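Local atomic coordinates of tryptophan decarboxylase 1 (Oryza sativa subsp. japonica, PDB entry 6KHO), a protein that decarboxylates L-tryptophan to tryptamine and 5-hydroxy-L-tryptophan to serotonin with the help of pyridoxal 5'-phosphate, working as a homodimer. Residues 182-187 and 350-355; 242-247 and 282-287; 466-471 and 502-507. All blocks are in the same frame, centred on the assembly; numbering follows the deposited sequence.

Contact 1 of 3, residues 182-187 and 350-355; sequences TLVAAR and TGSLET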
loop_
_atom_site.group_PDB
_atom_site.type_symbol
_atom_site.label_atom_id
_atom_site.label_comp_id
_atom_site.label_asym_id
_atom_site.label_seq_id
_atom_site.Cartn_x
_atom_site.Cartn_y
_atom_site.Cartn_z
ATOM N N THR A 182 -5.444 -13.034 -5.575
ATOM C CA THR A 182 -6.347 -14.022 -6.164
ATOM C C THR A 182 -5.599 -14.994 -7.070
ATOM O O THR A 182 -5.979 -16.168 -7.158
ATOM C CB THR A 182 -7.491 -13.359 -6.938
ATOM O OG1 THR A 182 -6.978 -12.490 -7.965
ATOM C CG2 THR A 182 -8.399 -12.580 -5.986
ATOM N N LEU A 183 -4.552 -14.529 -7.761
ATOM C CA LEU A 183 -3.702 -15.449 -8.513
ATOM C C LEU A 183 -3.047 -16.465 -7.591
ATOM O O LEU A 183 -2.899 -17.639 -7.956
ATOM C CB LEU A 183 -2.623 -14.689 -9.283
ATOM C CG LEU A 183 -3.023 -14.063 -10.608
ATOM C CD1 LEU A 183 -2.052 -12.930 -10.940
ATOM C CD2 LEU A 183 -3.001 -15.144 -11.689
ATOM N N VAL A 184 -2.628 -16.031 -6.402
ATOM C CA VAL A 184 -1.981 -16.952 -5.477
ATOM C C VAL A 184 -2.983 -17.984 -4.975
ATOM O O VAL A 184 -2.674 -19.177 -4.897
ATOM C CB VAL A 184 -1.322 -16.181 -4.323
ATOM C CG1 VAL A 184 -1.030 -17.120 -3.153
ATOM C CG2 VAL A 184 -0.022 -15.539 -4.816
ATOM N N ALA A 185 -4.209 -17.556 -4.675
ATOM C CA ALA A 185 -5.226 -18.516 -4.248
ATOM C C ALA A 185 -5.533 -19.524 -5.357
ATOM O O ALA A 185 -5.608 -20.734 -5.110
ATOM C CB ALA A 185 -6.488 -17.776 -3.807
ATOM N N ALA A 186 -5.692 -19.044 -6.593
ATOM C CA ALA A 186 -5.971 -19.952 -7.706
ATOM C C ALA A 186 -4.799 -20.893 -7.945
ATOM O O ALA A 186 -4.991 -22.098 -8.155
ATOM C CB ALA A 186 -6.292 -19.161 -8.974
ATOM N N ARG A 187 -3.576 -20.350 -7.915
ATOM C CA ARG A 187 -2.368 -21.157 -8.059
ATOM C C ARG A 187 -2.317 -22.281 -7.030
ATOM O O ARG A 187 -2.079 -23.448 -7.372
ATOM C CB ARG A 187 -1.131 -20.265 -7.927
ATOM C CG ARG A 187 0.213 -21.004 -8.082
ATOM C CD ARG A 187 1.384 -20.177 -7.519
ATOM N NE ARG A 187 1.361 -20.136 -6.053
ATOM C CZ ARG A 187 2.108 -19.333 -5.297
ATOM N NH1 ARG A 187 2.958 -18.468 -5.854
ATOM N NH2 ARG A 187 1.995 -19.388 -3.974
ATOM N N THR A 350 -7.778 -16.602 2.543
ATOM C CA THR A 350 -7.111 -16.712 3.834
ATOM C C THR A 350 -6.300 -18.003 3.922
ATOM O O THR A 350 -5.262 -18.034 4.588
ATOM C CB THR A 350 -8.130 -16.629 4.981
ATOM O OG1 THR A 350 -9.112 -17.669 4.836
ATOM C CG2 THR A 350 -8.846 -15.270 4.969
ATOM N N GLY A 351 -6.714 -19.054 3.206
ATOM C CA GLY A 351 -5.944 -20.294 3.211
ATOM C C GLY A 351 -4.511 -20.110 2.743
ATOM O O GLY A 351 -3.586 -20.731 3.276
ATOM N N SER A 352 -4.305 -19.243 1.751
ATOM C CA SER A 352 -2.964 -18.929 1.268
ATOM C C SER A 352 -2.288 -17.789 2.030
ATOM O O SER A 352 -1.053 -17.752 2.104
ATOM C CB SER A 352 -3.019 -18.549 -0.213
ATOM O OG SER A 352 -3.466 -19.634 -0.999
ATOM N N LEU A 353 -3.055 -16.856 2.600
ATOM C CA LEU A 353 -2.494 -15.593 3.080
ATOM C C LEU A 353 -2.381 -15.498 4.596
ATOM O O LEU A 353 -1.702 -14.586 5.093
ATOM C CB LEU A 353 -3.343 -14.416 2.576
ATOM C CG LEU A 353 -3.453 -14.240 1.063
ATOM C CD1 LEU A 353 -4.470 -13.164 0.718
ATOM C CD2 LEU A 353 -2.083 -13.902 0.502
ATOM N N GLU A 354 -3.019 -16.395 5.343
ATOM C CA GLU A 354 -3.070 -16.242 6.791
ATOM C C GLU A 354 -1.735 -16.605 7.430
ATOM O O GLU A 354 -0.957 -17.401 6.894
ATOM C CB GLU A 354 -4.187 -17.100 7.394
ATOM C CG GLU A 354 -3.920 -18.618 7.319
ATOM C CD GLU A 354 -5.166 -19.454 7.587
ATOM O OE1 GLU A 354 -6.126 -18.922 8.194
ATOM O OE2 GLU A 354 -5.187 -20.639 7.182
ATOM N N THR A 355 -1.465 -15.969 8.572
ATOM C CA THR A 355 -0.369 -16.293 9.476
ATOM C C THR A 355 -0.929 -16.268 10.892
ATOM O O THR A 355 -2.002 -15.713 11.141
ATOM C CB THR A 355 0.798 -15.299 9.375
ATOM O OG1 THR A 355 0.314 -13.961 9.618
ATOM C CG2 THR A 355 1.452 -15.373 8.004
#
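Ser352, in the last turn of helix 346-353, projects onto Val184 and Ala185 of helix 175-194, joining two helices of the large domain of a fold-type I pyridoxal-phosphate enzyme. Helix 175-194 begins at the cofactor-binding pair Thr175 and Ser176, and the contact lies further along it; the side chain of Val184 is about 12 Å from that of Ser176. Val184 sends CG1 across to the Ser352 CB, 3.8 Å away, an aliphatic touch between one branch and a methylene. With chi1 at 163°, CG1 lies anti to the backbone N and faces helix 346-353, while the other branch, CG2, rests 4.1 Å above one face of the Arg187 guanidinium, near its rim. That guanidinium in turn bonds to backbone carbonyls of Arg222 and Leu223 of the second subunit, and Leu223 of that subunit also packs on Val184, so the contact borders the dimer interface. The closest backbone approach is between the CA atoms of Ala185 and Ser352, 6.0 Å apart. Ala185 meets the serine through its backbone: Ser352 OG, which hydrogen-bonds with Asp188 OD2, lies 3.9 Å from Ala185 CA.

Contact 2 of 3, residues 242-247 and 282-287; sequences YGLDPA and GAVADV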
loop_
_atom_site.group_PDB
_atom_site.type_symbol
_atom_site.label_atom_id
_atom_site.label_comp_id
_atom_site.label_asym_id
_atom_site.label_seq_id
_atom_site.Cartn_x
_atom_site.Cartn_y
_atom_site.Cartn_z
ATOM N N TYR A 242 -12.806 -4.834 -29.404
ATOM C CA TYR A 242 -11.616 -5.180 -28.640
ATOM C C TYR A 242 -11.933 -5.819 -27.287
ATOM O O TYR A 242 -11.038 -5.942 -26.448
ATOM C CB TYR A 242 -10.702 -3.955 -28.498
ATOM C CG TYR A 242 -10.265 -3.467 -29.872
ATOM C CD1 TYR A 242 -9.164 -4.037 -30.509
ATOM C CD2 TYR A 242 -10.987 -2.489 -30.556
ATOM C CE1 TYR A 242 -8.766 -3.624 -31.780
ATOM C CE2 TYR A 242 -10.596 -2.065 -31.834
ATOM C CZ TYR A 242 -9.483 -2.642 -32.437
ATOM O OH TYR A 242 -9.077 -2.245 -33.692
ATOM N N GLY A 243 -13.180 -6.266 -27.069
ATOM C CA GLY A 243 -13.469 -7.140 -25.947
ATOM C C GLY A 243 -13.051 -8.583 -26.211
ATOM O O GLY A 243 -12.880 -9.015 -27.354
ATOM N N LEU A 244 -12.873 -9.341 -25.129
ATOM C CA LEU A 244 -12.464 -10.737 -25.258
ATOM C C LEU A 244 -13.554 -11.564 -25.937
ATOM O O LEU A 244 -14.721 -11.538 -25.529
ATOM C CB LEU A 244 -12.134 -11.325 -23.888
ATOM C CG LEU A 244 -11.658 -12.780 -23.868
ATOM C CD1 LEU A 244 -10.380 -12.966 -24.686
ATOM C CD2 LEU A 244 -11.433 -13.224 -22.430
ATOM N N ASP A 245 -13.170 -12.283 -26.994
ATOM C CA ASP A 245 -14.071 -13.222 -27.652
ATOM C C ASP A 245 -14.043 -14.542 -26.888
ATOM O O ASP A 245 -12.978 -15.164 -26.790
ATOM C CB ASP A 245 -13.645 -13.431 -29.104
ATOM C CG ASP A 245 -14.632 -14.285 -29.907
ATOM O OD1 ASP A 245 -15.619 -14.808 -29.340
ATOM O OD2 ASP A 245 -14.419 -14.413 -31.132
ATOM N N PRO A 246 -15.161 -14.988 -26.312
ATOM C CA PRO A 246 -15.107 -16.213 -25.501
ATOM C C PRO A 246 -14.802 -17.454 -26.323
ATOM O O PRO A 246 -14.261 -18.424 -25.777
ATOM C CB PRO A 246 -16.506 -16.279 -24.866
ATOM C CG PRO A 246 -17.116 -14.938 -25.107
ATOM C CD PRO A 246 -16.517 -14.425 -26.361
ATOM N N ALA A 247 -15.112 -17.451 -27.626
ATOM C CA ALA A 247 -14.695 -18.564 -28.471
ATOM C C ALA A 247 -13.176 -18.648 -28.550
ATOM O O ALA A 247 -12.604 -19.740 -28.473
ATOM C CB ALA A 247 -15.305 -18.428 -29.867
ATOM N N GLY A 282 -20.278 -12.966 -18.089
ATOM C CA GLY A 282 -20.939 -14.255 -17.964
ATOM C C GLY A 282 -20.397 -15.290 -18.934
ATOM O O GLY A 282 -20.122 -16.434 -18.556
ATOM N N ALA A 283 -20.220 -14.900 -20.196
ATOM C CA ALA A 283 -19.724 -15.855 -21.182
ATOM C C ALA A 283 -18.313 -16.331 -20.848
ATOM O O ALA A 283 -17.976 -17.493 -21.103
ATOM C CB ALA A 283 -19.761 -15.234 -22.580
ATOM N N VAL A 284 -17.484 -15.461 -20.262
ATOM C CA VAL A 284 -16.133 -15.858 -19.867
ATOM C C VAL A 284 -16.182 -16.855 -18.716
ATOM O O VAL A 284 -15.444 -17.848 -18.700
ATOM C CB VAL A 284 -15.299 -14.614 -19.496
ATOM C CG1 VAL A 284 -14.000 -15.011 -18.794
ATOM C CG2 VAL A 284 -14.992 -13.808 -20.740
ATOM N N ALA A 285 -17.017 -16.580 -17.711
ATOM C CA ALA A 285 -17.108 -17.472 -16.563
ATOM C C ALA A 285 -17.568 -18.862 -16.990
ATOM O O ALA A 285 -17.095 -19.872 -16.465
ATOM C CB ALA A 285 -18.068 -16.891 -15.531
ATOM N N ASP A 286 -18.505 -18.924 -17.935
ATOM C CA ASP A 286 -18.994 -20.213 -18.411
ATOM C C ASP A 286 -17.887 -20.996 -19.101
ATOM O O ASP A 286 -17.740 -22.204 -18.882
ATOM C CB ASP A 286 -20.178 -19.992 -19.349
ATOM C CG ASP A 286 -21.386 -19.438 -18.628
ATOM O OD1 ASP A 286 -21.368 -19.414 -17.374
ATOM O OD2 ASP A 286 -22.344 -19.004 -19.306
ATOM N N VAL A 287 -17.077 -20.317 -19.917
ATOM C CA VAL A 287 -15.955 -20.985 -20.565
ATOM C C VAL A 287 -14.970 -21.497 -19.521
ATOM O O VAL A 287 -14.540 -22.658 -19.561
ATOM C CB VAL A 287 -15.287 -20.040 -21.579
ATOM C CG1 VAL A 287 -14.061 -20.668 -22.128
ATOM C CG2 VAL A 287 -16.243 -19.742 -22.726
#
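Pro246, in the first turn of helix 246-258, packs against Ala283 and Val287, one turn apart on helix 281-289, and the side-chain contacts are apolar. The ring turns its CG to the Ala283 methyl, with Pro246 CG and Ala283 CB 3.7 Å apart. One turn further along helix 281-289, Val287 applies CG2 to the base of the same ring, 4.1 Å from Pro246 CB. In addition, the backbone carbonyl approaches this methyl, with Pro246 O 3.9 Å from Val287 CG2. The backbones are close, with the CA atoms of Pro246 and Val284 5.7 Å apart.

A second hydrophobic touch lies deeper. Leu244 CD2 meets Val284 CG2 at 4.0 Å, the two side chains crossing at about a right angle. Leu244 holds CG anti to its backbone N; chi1 (-179°) swings CG, and with it CD2, toward Val284. Beyond this pair, Val284 and Val287 both continue onto Leu249 of helix 246-258.

The polar bonds lie beside the apolar contact. Asp245 occupies the N-cap position: its OD1 accepts from Ala247 N at 3.2 Å, with an N-H...O angle of 148°, and the donor comes from above the carboxylate plane. Ahead of it, Leu244 N donates to Asp279 OD1, tying the approach to one helix to the chain just before the other. Asp286 points elsewhere, forming a salt bridge with Arg320.

Helix 246-258 leads from strand 231-234 to strand 262-269, and helix 281-289 from there to the parallel strand 294-298. Two consecutive beta-alpha-beta crossovers packing their helices side by side are characteristic of the large domain of fold-type I pyridoxal-phosphate enzymes.

Contact 3 of 3, residues 466-471 and 502-507; sequences NKTGKA and WELIKK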
loop_
_atom_site.group_PDB
_atom_site.type_symbol
_atom_site.label_atom_id
_atom_site.label_comp_id
_atom_site.label_asym_id
_atom_site.label_seq_id
_atom_site.Cartn_x
_atom_site.Cartn_y
_atom_site.Cartn_z
ATOM N N ASN A 466 -0.007 19.607 -25.600
ATOM C CA ASN A 466 0.666 19.547 -24.303
ATOM C C ASN A 466 1.590 20.744 -24.069
ATOM O O ASN A 466 1.698 21.226 -22.934
ATOM C CB ASN A 466 1.444 18.240 -24.170
ATOM C CG ASN A 466 0.524 17.016 -24.088
ATOM O OD1 ASN A 466 -0.687 17.141 -23.876
ATOM N ND2 ASN A 466 1.100 15.837 -24.269
ATOM N N LYS A 467 2.282 21.231 -25.111
ATOM C CA LYS A 467 3.161 22.390 -24.926
ATOM C C LYS A 467 2.371 23.644 -24.579
ATOM O O LYS A 467 2.919 24.566 -23.963
ATOM C CB LYS A 467 3.999 22.643 -26.186
ATOM C CG LYS A 467 3.151 22.886 -27.426
ATOM C CD LYS A 467 3.915 23.509 -28.595
ATOM C CE LYS A 467 2.943 24.130 -29.598
ATOM N NZ LYS A 467 2.049 25.134 -28.948
ATOM N N THR A 468 1.092 23.676 -24.953
ATOM C CA THR A 468 0.209 24.794 -24.636
ATOM C C THR A 468 0.078 25.021 -23.127
ATOM O O THR A 468 -0.041 26.165 -22.669
ATOM C CB THR A 468 -1.155 24.516 -25.269
ATOM O OG1 THR A 468 -1.109 24.868 -26.659
ATOM C CG2 THR A 468 -2.235 25.287 -24.617
ATOM N N GLY A 469 0.095 23.952 -22.339
ATOM C CA GLY A 469 -0.211 24.066 -20.934
ATOM C C GLY A 469 -1.687 24.115 -20.611
ATOM O O GLY A 469 -2.042 24.132 -19.426
ATOM N N LYS A 470 -2.557 24.155 -21.617
ATOM C CA LYS A 470 -3.997 24.129 -21.407
ATOM C C LYS A 470 -4.593 22.751 -21.674
ATOM O O LYS A 470 -5.817 22.618 -21.793
ATOM C CB LYS A 470 -4.675 25.188 -22.282
ATOM C CG LYS A 470 -4.184 26.623 -22.007
ATOM C CD LYS A 470 -5.216 27.442 -21.230
ATOM C CE LYS A 470 -5.126 27.185 -19.731
ATOM N NZ LYS A 470 -6.035 28.077 -18.935
ATOM N N ALA A 471 -3.752 21.728 -21.769
ATOM C CA ALA A 471 -4.199 20.354 -21.938
ATOM C C ALA A 471 -3.077 19.422 -21.520
ATOM O O ALA A 471 -1.902 19.796 -21.537
ATOM C CB ALA A 471 -4.610 20.060 -23.384
ATOM N N TRP A 502 -12.004 21.232 -27.001
ATOM C CA TRP A 502 -12.331 20.908 -28.387
ATOM C C TRP A 502 -11.898 22.025 -29.327
ATOM O O TRP A 502 -11.285 21.771 -30.373
ATOM C CB TRP A 502 -13.828 20.648 -28.528
ATOM C CG TRP A 502 -14.234 20.355 -29.949
ATOM C CD1 TRP A 502 -15.234 20.956 -30.659
ATOM C CD2 TRP A 502 -13.649 19.377 -30.828
ATOM N NE1 TRP A 502 -15.310 20.414 -31.928
ATOM C CE2 TRP A 502 -14.346 19.447 -32.057
ATOM C CE3 TRP A 502 -12.604 18.449 -30.697
ATOM C CZ2 TRP A 502 -14.033 18.622 -33.147
ATOM C CZ3 TRP A 502 -12.295 17.629 -31.782
ATOM C CH2 TRP A 502 -13.008 17.727 -32.990
ATOM N N GLU A 503 -12.207 23.275 -28.962
ATOM C CA GLU A 503 -11.772 24.418 -29.762
ATOM C C GLU A 503 -10.258 24.436 -29.921
ATOM O O GLU A 503 -9.746 24.746 -31.002
ATOM C CB GLU A 503 -12.257 25.722 -29.129
ATOM C CG GLU A 503 -13.766 25.819 -29.002
ATOM C CD GLU A 503 -14.472 25.681 -30.335
ATOM O OE1 GLU A 503 -13.960 26.221 -31.338
ATOM O OE2 GLU A 503 -15.539 25.033 -30.383
ATOM N N LEU A 504 -9.526 24.093 -28.862
ATOM C CA LEU A 504 -8.070 24.118 -28.947
ATOM C C LEU A 504 -7.553 23.011 -29.860
ATOM O O LEU A 504 -6.572 23.208 -30.591
ATOM C CB LEU A 504 -7.460 24.011 -27.547
ATOM C CG LEU A 504 -5.936 23.881 -27.513
ATOM C CD1 LEU A 504 -5.307 25.121 -28.125
ATOM C CD2 LEU A 504 -5.403 23.636 -26.106
ATOM N N ILE A 505 -8.207 21.843 -29.839
ATOM C CA ILE A 505 -7.863 20.771 -30.774
ATOM C C ILE A 505 -8.146 21.208 -32.206
ATOM O O ILE A 505 -7.289 21.080 -33.091
ATOM C CB ILE A 505 -8.634 19.480 -30.428
ATOM C CG1 ILE A 505 -8.169 18.895 -29.086
ATOM C CG2 ILE A 505 -8.479 18.447 -31.544
ATOM C CD1 ILE A 505 -9.226 18.052 -28.390
ATOM N N LYS A 506 -9.362 21.703 -32.459
ATOM C CA LYS A 506 -9.713 22.205 -33.785
ATOM C C LYS A 506 -8.712 23.254 -34.256
ATOM O O LYS A 506 -8.178 23.170 -35.369
ATOM C CB LYS A 506 -11.127 22.789 -33.772
ATOM C CG LYS A 506 -12.218 21.744 -33.820
ATOM C CD LYS A 506 -13.539 22.332 -34.276
ATOM C CE LYS A 506 -13.856 23.611 -33.532
ATOM N NZ LYS A 506 -15.269 24.039 -33.760
ATOM N N LYS A 507 -8.424 24.233 -33.397
ATOM C CA LYS A 507 -7.539 25.330 -33.772
ATOM C C LYS A 507 -6.135 24.825 -34.076
ATOM O O LYS A 507 -5.538 25.193 -35.093
ATOM C CB LYS A 507 -7.520 26.374 -32.652
ATOM C CG LYS A 507 -6.446 27.427 -32.750
ATOM C CD LYS A 507 -6.665 28.495 -31.682
ATOM C CE LYS A 507 -5.622 29.596 -31.766
ATOM N NZ LYS A 507 -6.177 30.907 -31.310
#
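Leu504 of helix 495-513 and Thr468, near the end of helix 451-468, reach toward each other tip to tip, Leu504 CD2 standing 3.9 Å from Thr468 CG2. Both side chains owe this meeting to their torsions. Leu504 extends with CG anti to the backbone N (chi1 174°), and chi2 near 62° sets CD2 at the leading end. Thr468 places its methyl anti to its own N and its hydroxyl anti to the carbonyl carbon; the carbon branch therefore faces the leucine, while OG1 turns back to make a weak hydrogen bond with Arg464 O in its own helix.

The same leucine methyl also touches Lys470, whose CB is 4.2 Å from Leu504 CD2. Only the root of the lysine takes part: CG departs on the side opposite the carbonyl carbon, next to the backbone N, the chain then bends at chi2 and chi3, and the ammonium end leads away from helix 495-513. Between the two contributors, Gly469 leaves the helix with positive phi (81°), turning the chain so that Lys470 CB as well as Thr468 CG2 lies beside one leucine branch.

Leu504 and Ile505 both continue onto Leu465, extending the packing along helix 451-468, while Trp502 of the same helix as Leu504 stacks edge-to-face with Phe425. Such a pair of helices, joined through strands 474-478 and 481-487 of an antiparallel sheet, is characteristic of the small C-terminal alpha/beta domain of group II decarboxylases.

How the contacts relate
Contact 1 is buried, contact 2 partly buried and contact 3 at the surface. Contacts 1 and 2 both join helices of the large domain; along the chain, 242-247 and 282-287 are nested inside the loop closed by contact 1, yet their nearest atoms stay about 13 Å from it. Contact 3 lies across the chain's centre from contact 1, about 48 Å away between centres. No helix serves in more than one contact. All three meet mainly through carbon, but contact 1 adds a serine hydroxyl and borders the second subunit, contact 2 is aliphatic in its side-chain contacts, beside a capped helix start, and contact 3 rests on one leucine methyl.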